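Local coordinates for protein CRISPR-associated endoribonuclease Cse3 (Thermus thermophilus, PDB 1WJ9) that probably cleaves CRISPR transcripts as an endoribonuclease of the Cas6/Cse3/CasE family, keeping hold of the mature crRNA after processing, at residues 42-47 with 59-64; 133-138 with 189-194. One frame throughout, in Å; residues are numbered along the deposited sequence.

From the N terminus, strand 2-8 and three helices come first. Contact 1 then closes a short loop: 42-47 turns back through eleven residues to pair with 59-64, which also bonds to strand 2-8. The chain goes on through strands 77-84 and 94-101 to helix 118-132. Contact 2 opens where that helix ends, at 133-138, and closes fifty residues later on helix 185-194. The two loops follow in series and neither encloses the other. They meet in space all the same. Gln62 NE2 lies 2.8 Å from Leu192 O, and Arg43 NH1 lies 3.0 Å from Arg194 O. Helix 185-194 therefore touches the first sheet and the start of strand 135-140.

Contact 1: 42-47 with 59-64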
ATOM      1  N   GLU A  42     -14.949   6.271  -0.563  1.00 27.37           N
ATOM      2  CA  GLU A  42     -13.922   5.242  -0.462  1.00 27.67           C
ATOM      3  C   GLU A  42     -12.605   5.554  -1.172  1.00 26.17           C
ATOM      4  O   GLU A  42     -12.555   6.312  -2.140  1.00 26.23           O
ATOM      5  CB  GLU A  42     -14.505   3.912  -0.967  1.00 26.22           C
ATOM      6  CG  GLU A  42     -13.634   2.679  -0.769  1.00 27.09           C
ATOM      7  CD  GLU A  42     -13.270   2.445   0.678  1.00 23.83           C
ATOM      8  OE1 GLU A  42     -14.074   1.846   1.419  1.00 24.34           O
ATOM      9  OE2 GLU A  42     -12.170   2.863   1.073  1.00 24.07           O
ATOM     10  N   ARG A  43     -11.538   4.950  -0.658  1.00 25.28           N
ATOM     11  CA  ARG A  43     -10.194   5.092  -1.189  1.00 23.91           C
ATOM     12  C   ARG A  43      -9.541   3.728  -0.975  1.00 24.16           C
ATOM     13  O   ARG A  43      -8.976   3.452   0.080  1.00 21.43           O
ATOM     14  CB  ARG A  43      -9.435   6.203  -0.445  1.00 26.51           C
ATOM     15  CG  ARG A  43      -7.953   6.341  -0.817  1.00 28.63           C
ATOM     16  CD  ARG A  43      -7.705   6.300  -2.326  1.00 30.50           C
ATOM     17  NE  ARG A  43      -8.384   7.361  -3.069  1.00 34.39           N
ATOM     18  CZ  ARG A  43      -7.917   8.597  -3.230  1.00 37.53           C
ATOM     19  NH1 ARG A  43      -6.758   8.963  -2.690  1.00 35.62           N
ATOM     20  NH2 ARG A  43      -8.588   9.458  -3.988  1.00 37.88           N
ATOM     21  N   LEU A  44      -9.704   2.861  -1.969  1.00 21.17           N
ATOM     22  CA  LEU A  44      -9.175   1.505  -1.935  1.00 20.41           C
ATOM     23  C   LEU A  44      -7.694   1.492  -2.285  1.00 18.52           C
ATOM     24  O   LEU A  44      -7.296   1.886  -3.384  1.00 18.51           O
ATOM     25  CB  LEU A  44      -9.957   0.620  -2.923  1.00 20.67           C
ATOM     26  CG  LEU A  44      -9.373  -0.754  -3.251  1.00 21.06           C
ATOM     27  CD1 LEU A  44      -9.392  -1.627  -2.007  1.00 21.37           C
ATOM     28  CD2 LEU A  44     -10.169  -1.401  -4.379  1.00 22.58           C
ATOM     29  N   LEU A  45      -6.881   1.058  -1.328  1.00 18.51           N
ATOM     30  CA  LEU A  45      -5.438   0.967  -1.514  1.00 18.03           C
ATOM     31  C   LEU A  45      -5.029  -0.460  -1.151  1.00 16.28           C
ATOM     32  O   LEU A  45      -5.607  -1.064  -0.253  1.00 17.99           O
ATOM     33  CB  LEU A  45      -4.717   1.941  -0.580  1.00 17.08           C
ATOM     34  CG  LEU A  45      -5.054   3.435  -0.664  1.00 19.50           C
ATOM     35  CD1 LEU A  45      -4.353   4.170   0.477  1.00 18.93           C
ATOM     36  CD2 LEU A  45      -4.630   3.999  -2.013  1.00 18.97           C
ATOM     37  N   TRP A  46      -4.036  -0.997  -1.848  1.00 16.38           N
ATOM     38  CA  TRP A  46      -3.569  -2.346  -1.554  1.00 16.43           C
ATOM     39  C   TRP A  46      -2.131  -2.554  -1.985  1.00 16.47           C
ATOM     40  O   TRP A  46      -1.555  -1.731  -2.696  1.00 16.98           O
ATOM     41  CB  TRP A  46      -4.462  -3.403  -2.225  1.00 16.53           C
ATOM     42  CG  TRP A  46      -4.641  -3.211  -3.709  1.00 17.15           C
ATOM     43  CD1 TRP A  46      -5.559  -2.412  -4.321  1.00 17.49           C
ATOM     44  CD2 TRP A  46      -3.915  -3.865  -4.758  1.00 17.93           C
ATOM     45  NE1 TRP A  46      -5.458  -2.530  -5.690  1.00 18.35           N
ATOM     46  CE2 TRP A  46      -4.456  -3.417  -5.984  1.00 18.13           C
ATOM     47  CE3 TRP A  46      -2.856  -4.788  -4.782  1.00 18.44           C
ATOM     48  CZ2 TRP A  46      -3.978  -3.860  -7.224  1.00 19.26           C
ATOM     49  CZ3 TRP A  46      -2.377  -5.227  -6.018  1.00 19.22           C
ATOM     50  CH2 TRP A  46      -2.940  -4.762  -7.222  1.00 18.32           C
ATOM     51  N   ARG A  47      -1.545  -3.648  -1.515  1.00 16.53           N
ATOM     52  CA  ARG A  47      -0.181  -3.992  -1.883  1.00 18.21           C
ATOM     53  C   ARG A  47       0.003  -5.496  -1.899  1.00 18.73           C
ATOM     54  O   ARG A  47      -0.387  -6.190  -0.959  1.00 19.25           O
ATOM     55  CB  ARG A  47       0.850  -3.373  -0.926  1.00 17.34           C
ATOM     56  CG  ARG A  47       2.299  -3.772  -1.264  1.00 20.15           C
ATOM     57  CD  ARG A  47       3.350  -3.184  -0.311  1.00 17.86           C
ATOM     58  NE  ARG A  47       3.141  -3.629   1.064  1.00 15.59           N
ATOM     59  CZ  ARG A  47       2.640  -2.865   2.025  1.00 16.94           C
ATOM     60  NH1 ARG A  47       2.310  -1.606   1.764  1.00 17.13           N
ATOM     61  NH2 ARG A  47       2.413  -3.375   3.229  1.00 18.41           N
ATOM     62  N   VAL A  59      -1.905 -10.303   0.028  1.00 22.65           N
ATOM     63  CA  VAL A  59      -2.297  -8.971  -0.414  1.00 21.51           C
ATOM     64  C   VAL A  59      -2.916  -8.252   0.774  1.00 21.47           C
ATOM     65  O   VAL A  59      -3.886  -8.738   1.364  1.00 21.80           O
ATOM     66  CB  VAL A  59      -3.338  -9.029  -1.561  1.00 22.86           C
ATOM     67  CG1 VAL A  59      -3.860  -7.625  -1.880  1.00 22.50           C
ATOM     68  CG2 VAL A  59      -2.722  -9.657  -2.804  1.00 22.50           C
ATOM     69  N   LEU A  60      -2.325  -7.119   1.147  1.00 19.64           N
ATOM     70  CA  LEU A  60      -2.834  -6.314   2.250  1.00 18.76           C
ATOM     71  C   LEU A  60      -3.752  -5.262   1.638  1.00 19.53           C
ATOM     72  O   LEU A  60      -3.350  -4.526   0.737  1.00 19.74           O
ATOM     73  CB  LEU A  60      -1.686  -5.638   3.006  1.00 18.02           C
ATOM     74  CG  LEU A  60      -2.102  -4.771   4.197  1.00 18.91           C
ATOM     75  CD1 LEU A  60      -2.824  -5.619   5.238  1.00 19.92           C
ATOM     76  CD2 LEU A  60      -0.873  -4.127   4.811  1.00 19.75           C
ATOM     77  N   VAL A  61      -4.977  -5.182   2.141  1.00 17.41           N
ATOM     78  CA  VAL A  61      -5.946  -4.243   1.605  1.00 16.89           C
ATOM     79  C   VAL A  61      -6.423  -3.248   2.646  1.00 17.31           C
ATOM     80  O   VAL A  61      -6.815  -3.629   3.750  1.00 20.53           O
ATOM     81  CB  VAL A  61      -7.184  -4.986   1.055  1.00 18.41           C
ATOM     82  CG1 VAL A  61      -8.146  -3.999   0.398  1.00 19.00           C
ATOM     83  CG2 VAL A  61      -6.763  -6.056   0.060  1.00 17.66           C
ATOM     84  N   GLN A  62      -6.397  -1.971   2.281  1.00 17.80           N
ATOM     85  CA  GLN A  62      -6.857  -0.919   3.170  1.00 17.75           C
ATOM     86  C   GLN A  62      -8.045  -0.205   2.542  1.00 18.00           C
ATOM     87  O   GLN A  62      -8.004   0.173   1.371  1.00 19.62           O
ATOM     88  CB  GLN A  62      -5.744   0.096   3.432  1.00 15.89           C
ATOM     89  CG  GLN A  62      -6.147   1.192   4.427  1.00 16.81           C
ATOM     90  CD  GLN A  62      -5.066   2.244   4.601  1.00 17.62           C
ATOM     91  OE1 GLN A  62      -4.090   2.026   5.307  1.00 18.15           O
ATOM     92  NE2 GLN A  62      -5.244   3.393   3.958  1.00 17.07           N
ATOM     93  N   THR A  63      -9.104  -0.029   3.325  1.00 19.01           N
ATOM     94  CA  THR A  63     -10.298   0.665   2.867  1.00 19.56           C
ATOM     95  C   THR A  63     -10.760   1.623   3.966  1.00 22.50           C
ATOM     96  O   THR A  63     -10.351   1.501   5.120  1.00 22.61           O
ATOM     97  CB  THR A  63     -11.449  -0.320   2.541  1.00 16.22           C
ATOM     98  OG1 THR A  63     -11.711  -1.147   3.679  1.00 19.10           O
ATOM     99  CG2 THR A  63     -11.090  -1.200   1.344  1.00 19.38           C
ATOM    100  N   LEU A  64     -11.565   2.609   3.591  1.00 23.14           N
ATOM    101  CA  LEU A  64     -12.096   3.565   4.557  1.00 24.08           C
ATOM    102  C   LEU A  64     -13.364   2.998   5.202  1.00 25.79           C
ATOM    103  O   LEU A  64     -13.640   3.245   6.382  1.00 26.58           O
ATOM    104  CB  LEU A  64     -12.399   4.901   3.878  1.00 24.29           C
ATOM    105  CG  LEU A  64     -11.216   5.618   3.216  1.00 25.17           C
ATOM    106  CD1 LEU A  64     -11.662   6.992   2.724  1.00 28.02           C
ATOM    107  CD2 LEU A  64     -10.067   5.759   4.207  1.00 26.06           C
TER
HETATM  108  O   HOH W   1      -7.536   4.117   2.490  1.00 18.01           O
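Glu42 reaches across to the backbone of Leu64. Its OE2 accepts a short, straight bond from Leu64 N, 2.6 Å at 178°, through the syn lone pair. Arg43 N meets the same oxygen on the anti side, tilted out of the carboxylate plane, at 2.8 Å, so two backbone donors grip it. The other oxygen, OE1, bonds to Thr65 OG1. The bend at chi2 (58°) turns the carboxylate toward Leu64.

Further along, Leu45 and Gln62 exchange backbone bonds, with Leu45 N to Gln62 O at 3.1 Å and Gln62 N to Leu45 O at 2.8 Å. Arg47 and Leu60 form the next hydrogen-bonded pair. Trp46 and Val61 sit between them as a non-hydrogen-bonded pair. This is an antiparallel beta hairpin. Strand 45-48 is the edge of a four-stranded sheet in order 2-3-1-4, consistent with the ferredoxin-like (RRM-like) fold of this family. Strand 58-63 lies next to strand 2-8.

A water joins Arg43 O to Gln62 NE2. That NE2 also bonds to Leu192 O and packs 3.7 Å from Leu45 CD1. On the same face, Arg47 and Leu60 run side by side, with Arg47 NH2 resting 3.7 Å from Leu60 CD2. The guanidinium is held by Glu49 through NE and by Ser208 through NH2.

Trp46 and Val61 point to the other face. Trp46 and the neighbouring Leu44 pack on helix 22-30. Leu44 CD1 touches Val61 CG1 at 3.6 Å and also meets Thr63 CG2. Chi1 of Trp46 (54°) sets CG between its own N and carbonyl carbon, and the indole leads away from Val61. Its NE1 bonds to His26 ND1. The Trp46 side chain is about 8 Å from that of Tyr23, inferred to stabilise the transition-state intermediate.

Contact 2: 133-138 with 189-194; sequences GGFRLL and LATLRR
Gly133 meets Thr191 through its carbonyl. Gly133 O lies 2.7 Å from Thr191 OG1, but the hydroxyl proton also has Arg187 O within reach, so its bond is not settled. The backbone comes close here: Gly133 CA is 3.1 Å from Thr191 OG1, on the side where a CB would point. The Arg194 guanidinium brings its edge to Gly133 CA, and its NH2 gives a weak bond to Thr191 OG1.

Gly134 follows with positive phi (92°), which closes helix 118-132 in a Schellman motif. The chain turns there into strand 135-140, an antiparallel partner of strand 171-182 in the second sheet. The contact thus sets the C-terminal end of helix 118-132 and the first residue of strand 135-140 against helix 185-194.

Phe135 then points its side chain at that helix. Thr191 and Leu192 both lie at the ring edge, near its plane. Phe135 CE2 is 4.1 Å from Thr191 CB. Phe135 CZ is 4.0 Å from Leu192 CG, where the two side chains cross at about a right angle. Chi1 of Leu192 (-68°) puts CG opposite its carbonyl carbon, and the branch reaches the ring. Leu130, Leu180 and Val182 also pack on Phe135.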
ATOM      1  N   GLY A 133       3.378  15.042   3.346  1.00 24.39           N
ATOM      2  CA  GLY A 133       2.322  14.278   3.991  1.00 23.51           C
ATOM      3  C   GLY A 133       2.339  14.254   5.511  1.00 23.28           C
ATOM      4  O   GLY A 133       1.552  13.526   6.120  1.00 21.99           O
ATOM      5  N   GLY A 134       3.254  15.000   6.127  1.00 22.62           N
ATOM      6  CA  GLY A 134       3.308  15.057   7.582  1.00 21.52           C
ATOM      7  C   GLY A 134       4.230  14.065   8.270  1.00 21.73           C
ATOM      8  O   GLY A 134       4.172  13.908   9.493  1.00 20.12           O
ATOM      9  N   PHE A 135       5.038  13.358   7.485  1.00 21.61           N
ATOM     10  CA  PHE A 135       5.989  12.389   8.024  1.00 22.42           C
ATOM     11  C   PHE A 135       7.398  12.881   7.720  1.00 23.17           C
ATOM     12  O   PHE A 135       7.587  13.852   6.986  1.00 24.74           O
ATOM     13  CB  PHE A 135       5.811  11.010   7.378  1.00 21.91           C
ATOM     14  CG  PHE A 135       4.566  10.281   7.802  1.00 21.42           C
ATOM     15  CD1 PHE A 135       4.511   9.621   9.025  1.00 23.28           C
ATOM     16  CD2 PHE A 135       3.473  10.190   6.944  1.00 22.31           C
ATOM     17  CE1 PHE A 135       3.390   8.875   9.384  1.00 23.32           C
ATOM     18  CE2 PHE A 135       2.346   9.446   7.296  1.00 20.74           C
ATOM     19  CZ  PHE A 135       2.305   8.788   8.512  1.00 22.15           C
ATOM     20  N   ARG A 136       8.386  12.183   8.264  1.00 22.67           N
ATOM     21  CA  ARG A 136       9.776  12.538   8.049  1.00 24.38           C
ATOM     22  C   ARG A 136      10.638  11.291   8.140  1.00 23.13           C
ATOM     23  O   ARG A 136      10.559  10.548   9.109  1.00 21.27           O
ATOM     24  CB  ARG A 136      10.229  13.552   9.106  1.00 25.57           C
ATOM     25  CG  ARG A 136      11.672  13.993   8.990  1.00 28.75           C
ATOM     26  CD  ARG A 136      11.957  15.135   9.953  1.00 31.11           C
ATOM     27  NE  ARG A 136      11.097  16.289   9.694  1.00 32.70           N
ATOM     28  CZ  ARG A 136      10.705  17.158  10.623  1.00 34.53           C
ATOM     29  NH1 ARG A 136      11.089  17.010  11.885  1.00 35.02           N
ATOM     30  NH2 ARG A 136       9.945  18.190  10.288  1.00 33.71           N
ATOM     31  N   LEU A 137      11.465  11.076   7.123  1.00 21.93           N
ATOM     32  CA  LEU A 137      12.366   9.930   7.096  1.00 23.74           C
ATOM     33  C   LEU A 137      13.392  10.102   8.223  1.00 24.26           C
ATOM     34  O   LEU A 137      13.837  11.223   8.492  1.00 24.45           O
ATOM     35  CB  LEU A 137      13.078   9.899   5.741  1.00 25.09           C
ATOM     36  CG  LEU A 137      13.263   8.584   4.983  1.00 28.93           C
ATOM     37  CD1 LEU A 137      11.956   7.823   4.886  1.00 25.43           C
ATOM     38  CD2 LEU A 137      13.809   8.870   3.600  1.00 24.93           C
ATOM     39  N   LEU A 138      13.700   9.025   8.945  1.00 21.89           N
ATOM     40  CA  LEU A 138      14.705   9.115  10.003  1.00 24.56           C
ATOM     41  C   LEU A 138      16.080   9.204   9.345  1.00 24.74           C
ATOM     42  O   LEU A 138      16.256   8.787   8.198  1.00 22.11           O
ATOM     43  CB  LEU A 138      14.663   7.900  10.936  1.00 25.08           C
ATOM     44  CG  LEU A 138      13.517   7.790  11.945  1.00 26.05           C
ATOM     45  CD1 LEU A 138      13.805   6.626  12.886  1.00 27.03           C
ATOM     46  CD2 LEU A 138      13.374   9.080  12.745  1.00 28.10           C
ATOM     47  N   LEU A 189      -2.082  11.216   9.363  1.00 18.16           N
ATOM     48  CA  LEU A 189      -3.253  10.344   9.304  1.00 18.11           C
ATOM     49  C   LEU A 189      -3.933  10.455   7.939  1.00 17.99           C
ATOM     50  O   LEU A 189      -4.309   9.442   7.336  1.00 16.22           O
ATOM     51  CB  LEU A 189      -4.244  10.704  10.420  1.00 18.23           C
ATOM     52  CG  LEU A 189      -5.549   9.901  10.443  1.00 20.45           C
ATOM     53  CD1 LEU A 189      -5.252   8.416  10.619  1.00 21.18           C
ATOM     54  CD2 LEU A 189      -6.460  10.409  11.553  1.00 21.59           C
ATOM     55  N   ALA A 190      -4.104  11.685   7.460  1.00 17.05           N
ATOM     56  CA  ALA A 190      -4.720  11.911   6.156  1.00 17.87           C
ATOM     57  C   ALA A 190      -3.914  11.198   5.073  1.00 18.60           C
ATOM     58  O   ALA A 190      -4.488  10.588   4.174  1.00 18.35           O
ATOM     59  CB  ALA A 190      -4.802  13.406   5.857  1.00 19.51           C
ATOM     60  N   THR A 191      -2.587  11.234   5.195  1.00 18.74           N
ATOM     61  CA  THR A 191      -1.696  10.581   4.229  1.00 17.70           C
ATOM     62  C   THR A 191      -1.892   9.065   4.211  1.00 18.29           C
ATOM     63  O   THR A 191      -1.883   8.448   3.143  1.00 20.25           O
ATOM     64  CB  THR A 191      -0.224  10.932   4.512  1.00 17.39           C
ATOM     65  OG1 THR A 191      -0.049  12.339   4.333  1.00 20.69           O
ATOM     66  CG2 THR A 191       0.724  10.192   3.562  1.00 16.38           C
ATOM     67  N   LEU A 192      -2.054   8.465   5.389  1.00 15.39           N
ATOM     68  CA  LEU A 192      -2.285   7.027   5.476  1.00 17.91           C
ATOM     69  C   LEU A 192      -3.595   6.670   4.773  1.00 16.90           C
ATOM     70  O   LEU A 192      -3.677   5.669   4.066  1.00 17.30           O
ATOM     71  CB  LEU A 192      -2.345   6.570   6.938  1.00 17.29           C
ATOM     72  CG  LEU A 192      -1.034   6.653   7.728  1.00 15.45           C
ATOM     73  CD1 LEU A 192      -1.282   6.246   9.167  1.00 17.19           C
ATOM     74  CD2 LEU A 192       0.008   5.750   7.082  1.00 18.94           C
ATOM     75  N   ARG A 193      -4.613   7.500   4.969  1.00 16.93           N
ATOM     76  CA  ARG A 193      -5.924   7.273   4.356  1.00 18.40           C
ATOM     77  C   ARG A 193      -5.934   7.528   2.854  1.00 19.36           C
ATOM     78  O   ARG A 193      -6.658   6.870   2.101  1.00 20.85           O
ATOM     79  CB  ARG A 193      -6.973   8.188   4.999  1.00 21.10           C
ATOM     80  CG  ARG A 193      -7.343   7.834   6.431  1.00 25.77           C
ATOM     81  CD  ARG A 193      -8.543   8.647   6.898  1.00 33.49           C
ATOM     82  NE  ARG A 193      -8.166   9.718   7.816  1.00 43.09           N
ATOM     83  CZ  ARG A 193      -8.261  11.019   7.550  1.00 44.09           C
ATOM     84  NH1 ARG A 193      -8.726  11.444   6.381  1.00 44.13           N
ATOM     85  NH2 ARG A 193      -7.892  11.900   8.467  1.00 45.88           N
ATOM     86  N   ARG A 194      -5.138   8.505   2.436  1.00 17.89           N
ATOM     87  CA  ARG A 194      -5.058   8.929   1.046  1.00 20.84           C
ATOM     88  C   ARG A 194      -4.143   8.106   0.149  1.00 18.74           C
ATOM     89  O   ARG A 194      -4.475   7.849  -1.005  1.00 18.79           O
ATOM     90  CB  ARG A 194      -4.624  10.401   1.011  1.00 20.10           C
ATOM     91  CG  ARG A 194      -4.639  11.062  -0.355  1.00 25.58           C
ATOM     92  CD  ARG A 194      -4.184  12.526  -0.273  1.00 25.03           C
ATOM     93  NE  ARG A 194      -2.766  12.664   0.075  1.00 27.29           N
ATOM     94  CZ  ARG A 194      -2.312  13.064   1.264  1.00 27.35           C
ATOM     95  NH1 ARG A 194      -3.157  13.372   2.236  1.00 25.12           N
ATOM     96  NH2 ARG A 194      -1.006  13.142   1.486  1.00 26.95           N
TER